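Local coordinates for uncharacterized protein (Pseudomonas aeruginosa, PDB 4O5P) that probably hydrolyses phospholipids as a type VI secretion effector, using a catalytic domain related to the alpha/beta-hydrolases, at residues E242-A247 and M306-E311; R330-V335 and V371-P376; L346-R351 and S364-W369. All coordinates share one frame; numbering follows the deposited sequence.

Contact 1 of 3, residues E242-A247 and M306-E311; sequences EARAFA and MRLPDE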
# COMPACT_ATOMS: atom_id res chain seq x y z
N GLU A 242 -5.75 2.10 -1.92
CA GLU A 242 -6.98 1.68 -2.56
C GLU A 242 -8.18 2.01 -1.70
O GLU A 242 -9.21 2.42 -2.22
CB GLU A 242 -6.96 0.19 -2.86
CG GLU A 242 -6.06 -0.24 -4.02
CD GLU A 242 -5.57 -1.65 -3.82
OE1 GLU A 242 -6.35 -2.45 -3.26
OE2 GLU A 242 -4.42 -1.96 -4.18
N ALA A 243 -8.08 1.82 -0.39
CA ALA A 243 -9.20 2.14 0.50
C ALA A 243 -9.53 3.62 0.45
O ALA A 243 -10.70 4.02 0.46
CB ALA A 243 -8.92 1.71 1.90
N ARG A 244 -8.50 4.44 0.42
CA ARG A 244 -8.70 5.88 0.41
C ARG A 244 -9.33 6.36 -0.90
O ARG A 244 -10.30 7.15 -0.90
CB ARG A 244 -7.38 6.59 0.72
CG ARG A 244 -6.94 6.26 2.15
CD ARG A 244 -5.48 6.62 2.46
NE ARG A 244 -5.22 8.06 2.52
CZ ARG A 244 -4.13 8.58 3.07
NH1 ARG A 244 -3.24 7.78 3.63
NH2 ARG A 244 -3.93 9.90 3.07
N ALA A 245 -8.82 5.85 -2.01
CA ALA A 245 -9.44 6.15 -3.30
C ALA A 245 -10.88 5.62 -3.33
O ALA A 245 -11.78 6.31 -3.78
CB ALA A 245 -8.61 5.56 -4.45
N PHE A 246 -11.10 4.41 -2.83
CA PHE A 246 -12.43 3.82 -2.69
C PHE A 246 -13.39 4.76 -1.95
O PHE A 246 -14.48 5.06 -2.42
CB PHE A 246 -12.32 2.47 -1.97
CG PHE A 246 -13.63 1.88 -1.51
CD1 PHE A 246 -14.15 2.18 -0.24
CD2 PHE A 246 -14.32 0.99 -2.32
CE1 PHE A 246 -15.34 1.63 0.18
CE2 PHE A 246 -15.52 0.43 -1.90
CZ PHE A 246 -16.03 0.75 -0.64
N ALA A 247 -12.97 5.25 -0.79
CA ALA A 247 -13.78 6.17 0.00
C ALA A 247 -14.16 7.41 -0.81
O ALA A 247 -15.34 7.80 -0.82
CB ALA A 247 -13.06 6.56 1.29
N MSE A 306 -5.90 10.62 -2.24
CA MSE A 306 -5.41 10.15 -0.95
C MSE A 306 -6.01 10.98 0.18
O MSE A 306 -6.15 10.51 1.31
CB MSE A 306 -3.89 10.21 -0.90
CG MSE A 306 -3.21 9.22 -1.87
SE MSE A 306 -3.76 7.40 -1.45
CE MSE A 306 -5.12 7.20 -2.82
N ARG A 307 -6.31 12.23 -0.14
CA ARG A 307 -6.92 13.15 0.80
C ARG A 307 -8.22 12.54 1.32
O ARG A 307 -9.08 12.15 0.53
CB ARG A 307 -7.23 14.45 0.06
CG ARG A 307 -7.64 15.59 0.94
CD ARG A 307 -8.30 16.69 0.10
NE ARG A 307 -8.99 17.60 1.00
CZ ARG A 307 -8.38 18.61 1.62
NH1 ARG A 307 -7.09 18.86 1.39
NH2 ARG A 307 -9.08 19.38 2.45
N LEU A 308 -8.36 12.42 2.64
CA LEU A 308 -9.56 11.77 3.18
C LEU A 308 -10.80 12.59 2.79
O LEU A 308 -10.69 13.79 2.53
CB LEU A 308 -9.46 11.60 4.70
CG LEU A 308 -8.44 10.67 5.35
CD1 LEU A 308 -8.64 10.71 6.85
CD2 LEU A 308 -8.54 9.23 4.89
N PRO A 309 -11.98 11.93 2.69
CA PRO A 309 -13.19 12.67 2.30
C PRO A 309 -13.49 13.84 3.23
O PRO A 309 -13.40 13.70 4.45
CB PRO A 309 -14.30 11.61 2.42
CG PRO A 309 -13.63 10.33 2.10
CD PRO A 309 -12.21 10.47 2.71
N ASP A 310 -13.82 14.99 2.64
CA ASP A 310 -14.22 16.15 3.41
C ASP A 310 -15.74 16.21 3.52
O ASP A 310 -16.46 16.01 2.54
CB ASP A 310 -13.69 17.45 2.79
CG ASP A 310 -12.38 17.89 3.41
OD1 ASP A 310 -12.19 17.69 4.63
OD2 ASP A 310 -11.55 18.46 2.68
N GLU A 311 -16.21 16.46 4.73
CA GLU A 311 -17.63 16.57 4.99
C GLU A 311 -18.12 17.94 4.54
O GLU A 311 -17.35 18.91 4.54
CB GLU A 311 -17.92 16.35 6.47
CG GLU A 311 -17.41 15.02 7.03
CD GLU A 311 -17.97 13.80 6.29
OE1 GLU A 311 -19.05 13.89 5.67
OE2 GLU A 311 -17.31 12.73 6.34

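Contact 2 of 3, residues R330-V335 and V371-P376; sequences RCVHLV and VEYAYP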
# COMPACT_ATOMS: atom_id res chain seq x y z
N ARG A 330 -15.03 7.93 11.12
CA ARG A 330 -13.84 7.58 11.90
C ARG A 330 -12.75 6.98 11.00
O ARG A 330 -13.00 6.02 10.27
CB ARG A 330 -14.21 6.56 12.98
CG ARG A 330 -13.03 6.08 13.85
CD ARG A 330 -12.48 7.21 14.73
NE ARG A 330 -11.46 6.73 15.66
CZ ARG A 330 -10.60 7.53 16.28
NH1 ARG A 330 -10.62 8.84 16.05
NH2 ARG A 330 -9.71 7.03 17.12
N CYS A 331 -11.55 7.55 11.07
CA CYS A 331 -10.40 6.98 10.38
C CYS A 331 -9.19 6.89 11.30
O CYS A 331 -8.81 7.88 11.94
CB CYS A 331 -10.05 7.78 9.13
SG CYS A 331 -8.59 7.13 8.23
N VAL A 332 -8.60 5.70 11.37
CA VAL A 332 -7.38 5.49 12.14
C VAL A 332 -6.25 5.05 11.20
O VAL A 332 -6.40 4.08 10.48
CB VAL A 332 -7.58 4.39 13.20
CG1 VAL A 332 -6.24 4.02 13.83
CG2 VAL A 332 -8.63 4.83 14.27
N HIS A 333 -5.13 5.77 11.20
CA HIS A 333 -3.99 5.42 10.33
C HIS A 333 -2.74 5.15 11.17
O HIS A 333 -2.22 6.05 11.80
CB HIS A 333 -3.70 6.57 9.38
CG HIS A 333 -2.73 6.24 8.28
ND1 HIS A 333 -2.00 7.20 7.63
CD2 HIS A 333 -2.41 5.06 7.69
CE1 HIS A 333 -1.27 6.63 6.68
NE2 HIS A 333 -1.49 5.33 6.70
N LEU A 334 -2.27 3.92 11.14
CA LEU A 334 -1.08 3.52 11.86
C LEU A 334 0.05 3.51 10.85
O LEU A 334 -0.07 2.84 9.81
CB LEU A 334 -1.30 2.12 12.43
CG LEU A 334 -2.55 1.96 13.30
CD1 LEU A 334 -2.61 0.58 13.91
CD2 LEU A 334 -2.62 3.06 14.39
N VAL A 335 1.13 4.24 11.14
CA VAL A 335 2.24 4.39 10.19
C VAL A 335 3.59 3.90 10.74
O VAL A 335 3.82 3.95 11.95
CB VAL A 335 2.36 5.86 9.69
CG1 VAL A 335 0.98 6.40 9.25
CG2 VAL A 335 2.93 6.76 10.78
N VAL A 371 -7.29 10.06 13.07
CA VAL A 371 -6.12 10.08 13.95
C VAL A 371 -5.01 9.25 13.31
O VAL A 371 -5.29 8.30 12.60
CB VAL A 371 -6.50 9.60 15.39
CG1 VAL A 371 -7.08 8.19 15.36
CG2 VAL A 371 -5.33 9.69 16.35
N GLU A 372 -3.76 9.66 13.52
CA GLU A 372 -2.59 9.03 12.89
C GLU A 372 -1.58 8.69 14.00
O GLU A 372 -1.15 9.57 14.75
CB GLU A 372 -1.99 9.98 11.83
CG GLU A 372 -0.77 9.47 11.03
CD GLU A 372 -0.59 10.23 9.72
OE1 GLU A 372 -0.01 11.34 9.71
OE2 GLU A 372 -1.04 9.73 8.67
N TYR A 373 -1.23 7.41 14.13
CA TYR A 373 -0.32 6.96 15.19
C TYR A 373 1.01 6.49 14.61
O TYR A 373 1.03 5.72 13.64
CB TYR A 373 -0.94 5.82 15.98
CG TYR A 373 -2.04 6.24 16.92
CD1 TYR A 373 -1.74 6.87 18.13
CD2 TYR A 373 -3.37 5.99 16.61
CE1 TYR A 373 -2.76 7.25 19.01
CE2 TYR A 373 -4.38 6.36 17.48
CZ TYR A 373 -4.07 6.99 18.67
OH TYR A 373 -5.09 7.35 19.52
N ALA A 374 2.10 6.96 15.22
CA ALA A 374 3.45 6.52 14.83
C ALA A 374 3.79 5.21 15.53
O ALA A 374 3.64 5.11 16.75
CB ALA A 374 4.47 7.57 15.18
N TYR A 375 4.26 4.22 14.75
CA TYR A 375 4.61 2.87 15.22
C TYR A 375 6.04 2.47 14.82
O TYR A 375 6.55 2.90 13.78
CB TYR A 375 3.62 1.82 14.65
CG TYR A 375 2.44 1.54 15.56
CD1 TYR A 375 1.38 2.44 15.65
CD2 TYR A 375 2.39 0.39 16.34
CE1 TYR A 375 0.29 2.19 16.50
CE2 TYR A 375 1.33 0.15 17.19
CZ TYR A 375 0.29 1.05 17.27
OH TYR A 375 -0.76 0.79 18.12
N PRO A 376 6.69 1.62 15.63
CA PRO A 376 8.06 1.20 15.35
C PRO A 376 8.07 0.10 14.30
O PRO A 376 7.04 -0.57 14.13
CB PRO A 376 8.52 0.63 16.69
CG PRO A 376 7.28 0.06 17.26
CD PRO A 376 6.19 1.04 16.88
O HOH W 1 -7.39 6.75 19.18

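Contact 3 of 3, residues L346-R351 and S364-W369; sequences LDSIRR and SCYRKW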
# COMPACT_ATOMS: atom_id res chain seq x y z
N LEU A 346 5.32 7.17 2.10
CA LEU A 346 4.13 7.19 2.91
C LEU A 346 3.17 8.28 2.41
O LEU A 346 3.59 9.35 1.98
CB LEU A 346 4.52 7.46 4.37
CG LEU A 346 3.39 7.54 5.40
CD1 LEU A 346 2.63 6.20 5.50
CD2 LEU A 346 3.95 7.94 6.75
N ASP A 347 1.88 7.97 2.43
CA ASP A 347 0.90 9.04 2.38
C ASP A 347 0.27 9.22 3.75
O ASP A 347 -0.53 8.40 4.20
CB ASP A 347 -0.19 8.76 1.33
CG ASP A 347 0.04 9.52 0.03
OD1 ASP A 347 0.78 9.00 -0.82
OD2 ASP A 347 -0.51 10.64 -0.13
N SER A 348 0.63 10.31 4.41
CA SER A 348 -0.04 10.69 5.65
C SER A 348 -1.50 11.06 5.36
O SER A 348 -1.86 11.38 4.23
CB SER A 348 0.69 11.88 6.27
OG SER A 348 0.03 12.35 7.44
N ILE A 349 -2.36 11.01 6.37
CA ILE A 349 -3.73 11.48 6.20
C ILE A 349 -3.87 12.94 6.62
O ILE A 349 -4.98 13.46 6.70
CB ILE A 349 -4.73 10.65 7.00
CG1 ILE A 349 -4.35 10.64 8.48
CG2 ILE A 349 -4.83 9.23 6.45
CD1 ILE A 349 -5.48 10.20 9.38
N ARG A 350 -2.73 13.57 6.90
CA ARG A 350 -2.67 15.03 7.14
C ARG A 350 -2.88 15.81 5.84
O ARG A 350 -2.44 15.39 4.76
CB ARG A 350 -1.31 15.45 7.76
CG ARG A 350 -1.36 16.73 8.65
CD ARG A 350 -0.01 17.03 9.29
NE ARG A 350 0.97 17.55 8.32
CZ ARG A 350 2.28 17.49 8.50
NH1 ARG A 350 2.77 16.90 9.57
NH2 ARG A 350 3.10 17.99 7.59
N ARG A 351 -3.55 16.94 5.95
CA ARG A 351 -3.85 17.76 4.78
C ARG A 351 -4.34 19.15 5.21
O ARG A 351 -4.77 19.35 6.36
CB ARG A 351 -4.91 17.08 3.92
CG ARG A 351 -6.35 17.45 4.29
CD ARG A 351 -6.83 16.86 5.62
NE ARG A 351 -8.23 17.23 5.85
CZ ARG A 351 -8.62 18.36 6.42
NH1 ARG A 351 -7.71 19.24 6.85
NH2 ARG A 351 -9.92 18.63 6.58
N SER A 364 -1.18 22.39 7.46
CA SER A 364 -1.51 20.99 7.28
C SER A 364 -1.97 20.47 8.64
O SER A 364 -1.32 20.73 9.63
CB SER A 364 -0.30 20.21 6.78
OG SER A 364 -0.66 18.89 6.42
N CYS A 365 -3.10 19.79 8.68
CA CYS A 365 -3.63 19.24 9.93
C CYS A 365 -4.51 18.03 9.65
O CYS A 365 -4.59 17.54 8.52
CB CYS A 365 -4.46 20.31 10.66
SG CYS A 365 -5.93 20.85 9.71
N TYR A 366 -5.20 17.58 10.67
CA TYR A 366 -6.00 16.36 10.57
C TYR A 366 -7.47 16.69 10.68
O TYR A 366 -7.90 17.40 11.59
CB TYR A 366 -5.58 15.35 11.64
CG TYR A 366 -4.14 14.91 11.49
CD1 TYR A 366 -3.11 15.66 12.02
CD2 TYR A 366 -3.83 13.76 10.76
CE1 TYR A 366 -1.78 15.26 11.87
CE2 TYR A 366 -2.51 13.35 10.60
CZ TYR A 366 -1.49 14.10 11.15
OH TYR A 366 -0.19 13.69 10.98
N ARG A 367 -8.23 16.16 9.74
CA ARG A 367 -9.68 16.23 9.75
C ARG A 367 -10.33 15.63 11.01
O ARG A 367 -9.84 14.63 11.54
CB ARG A 367 -10.17 15.46 8.52
CG ARG A 367 -11.61 15.65 8.23
CD ARG A 367 -12.39 14.44 8.68
NE ARG A 367 -13.22 13.97 7.61
CZ ARG A 367 -14.33 13.27 7.78
NH1 ARG A 367 -14.74 12.94 9.00
NH2 ARG A 367 -15.01 12.91 6.72
N LYS A 368 -11.44 16.22 11.47
CA LYS A 368 -12.15 15.70 12.65
C LYS A 368 -12.34 14.18 12.59
O LYS A 368 -12.50 13.62 11.51
CB LYS A 368 -13.53 16.39 12.81
CG LYS A 368 -14.49 16.18 11.64
CD LYS A 368 -15.84 16.87 11.89
CE LYS A 368 -16.78 16.71 10.70
NZ LYS A 368 -18.06 17.45 10.86
N TRP A 369 -12.29 13.52 13.74
CA TRP A 369 -12.58 12.09 13.81
C TRP A 369 -11.57 11.22 13.08
O TRP A 369 -11.85 10.04 12.83
CB TRP A 369 -13.98 11.76 13.26
CG TRP A 369 -15.09 12.67 13.74
CD1 TRP A 369 -15.13 13.36 14.92
CD2 TRP A 369 -16.30 12.98 13.04
NE1 TRP A 369 -16.31 14.08 15.00
CE2 TRP A 369 -17.04 13.85 13.86
CE3 TRP A 369 -16.83 12.60 11.80
CZ2 TRP A 369 -18.29 14.37 13.47
CZ3 TRP A 369 -18.06 13.10 11.42
CH2 TRP A 369 -18.78 13.97 12.25
O HOH W 2 -7.27 13.99 8.34
O HOH W 3 1.83 15.21 11.98

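Contact 1 of 3, residues E242-A247 and M306-E311
Arg-244, on helix 238-254, reaches over to the loop 306-311 and grips one backbone oxygen with two nitrogens. NE and NH2 of Arg-244 each lie 2.9 Å from O of Met-306, which sits at the edge of the guanidinium and nearly in its plane. Because both donors share one acceptor, both bonds are bent, with angles at the hydrogens of 143° for NE and 141° for NH2. They also arrive differently: NE comes in the carbonyl plane on a lone pair, while NH2 stands well above it. The bend at chi3 (69°) in an otherwise extended side chain turns this side-on pair toward the loop. Strand 346-353 also binds this guanidinium: NH1 bonds to O of Asp-347 and NH2 also to O of Ser-348, so helix, loop and strand all meet at one buried arginine.

Met-306, present as selenomethionine, returns to the helix with its far end. Its chain doubles back, bringing CE of Met-306 to 4.0 Å from N of Ala-245 and 4.2 Å from CB of Ala-245. The ring of Pro-309 rests on Ala-247, three residues on from Arg-244, with CG of Pro-309 3.9 Å from CB of Ala-247. Farther along the helix, the side-chain amides of Asn-248 and Gln-251 hold the loop's main chain at O of Arg-307 and O of Asp-310.

Helix 238-254 follows strand 225-236 through a sharp GxSxG turn that Arg-244 approaches without touching. That strand-turn-helix unit is consistent with the nucleophile elbow of an alpha/beta-hydrolase, with the loop fastened along the elbow's helix.

Contact 2 of 3, residues R330-V335 and V371-P376
On one face of two neighbouring parallel strands, the buried ring of His-333 donates from ND1 to a carboxylate oxygen, OE2 of Glu-372, at 2.9 Å. The two side chains leave their strands side by side and pointing the same way: each has CG anti to its backbone N, with chi1 -169° in His-333 and -178° in Glu-372. Ring and carboxylate are twisted 52° apart, and the oxygen lies somewhat out of the imidazole plane while offering its anti lone pair. NE2 of the same ring meets the backbone N of Thr-282, so both ring nitrogens have partners. On one face of the imidazole sits CG1 of Val-335, offset toward the rim. Glu-372 is tied down further, OE1 by the hydroxyls of Ser-348 and Tyr-366 and OE2 by the backbone N of Ile-349.

Behind these side chains runs a regular parallel ladder. His-333 uses N to reach O of Val-371 and O to receive N of Tyr-373, both at 2.9 Å; Val-335 does likewise one step on, its N to O of Tyr-373 and its O from N of Tyr-375. Strand 270-280 pairs with the other side of strand 331-336, in the central sheet expected of an alpha/beta-hydrolase.

The other face of the pair, carrying Val-332, Leu-334, Val-371 and Tyr-373, is apolar for the most part. CD2 of Leu-334 touches both tyrosines, 3.6 Å from Tyr-373 CB and 3.7 Å from Tyr-375 CE1, and helix 403-416 packs against this leucine. Near the start of strand 370-375, Val-371 puts CG1 over one face of the Arg-330 guanidinium, 3.4 Å from NH2, and the charge of that arginine is met by Glu-413.

Contact 3 of 3, residues L346-R351 and S364-W369
Arg-351 and Cys-365 bind each other through their main chains, forming one antiparallel hydrogen-bonded pair. N of Arg-351 reaches O of Cys-365 at 2.8 Å, and N of Cys-365 returns to O of Arg-351 at 2.9 Å. Both bonds are nearly straight, although the second donor stands well above its carbonyl plane, next to the corner the chain turns at Ser-364. Side-chain bonds extend this joint. NE of Arg-350 donates to OG of Ser-364 at 2.8 Å, with the hydroxyl lying in the guanidinium plane. Earlier in the segment, OG of Ser-348, which also meets Glu-372, accepts from the backbone N of Arg-350 at 3.1 Å, an ST turn.

The pair closes an excursion between strand 346-353 and strand 370-375. Strand 346-353 stands apart from the central sheet and pairs in parallel with strand 687-689 in a small mixed sheet of its own, and 364-369 leads the chain back to the main one.

Packing centres on Tyr-366. Arg-350 lays its CG over one face of the ring, a CH-pi contact 3.8 Å from the centroid; with CG anti to the backbone N (chi1 -152°), the aliphatic part of the chain crosses the ring, while the guanidinium stands at 86° to it and does not stack. CG1 of Ile-349 meets the ring's edge, 3.9 Å from CD2 of Tyr-366. The phenol itself is held by Glu-372. Beyond the ring, Arg-351 turns a guanidinium face to the backbone of Arg-367, with NH2 of Arg-351 3.7 Å from CB of Arg-367.

Two waters fill in the polar links: one joins NH1 of Arg-350 to OH of Tyr-366, the other O of Ile-349 to N of Arg-367.

Arg-351 forms salt bridges with Asp-353 and Asp-310, Arg-367 with Glu-311, and Arg-350 with Glu-470.

The three contacts form one connected block around the presumed hydrolase core. Contact 2 joins two neighbouring strands of the central sheet; contact 3 lies within the chain excursion between those strands, with centres about 10 Å apart. Contact 1 precedes both in sequence, its centre about 11 Å from that of contact 3 and about 15 Å from that of contact 2. His-333 is the common neighbour: its CE1 lies 3.8 Å from NH1 of Arg-244 and 3.1 Å from O of Asp-347. Leu-308 CD1 also packs 3.8 Å from Cys-331 SG. The probable Ser-His-Asp triad is close by: contact 1 involves the helix after the likely nucleophile, Val-335 of contact 2 touches triad residues, and Leu-346 of contact 3 packs on Asp-281.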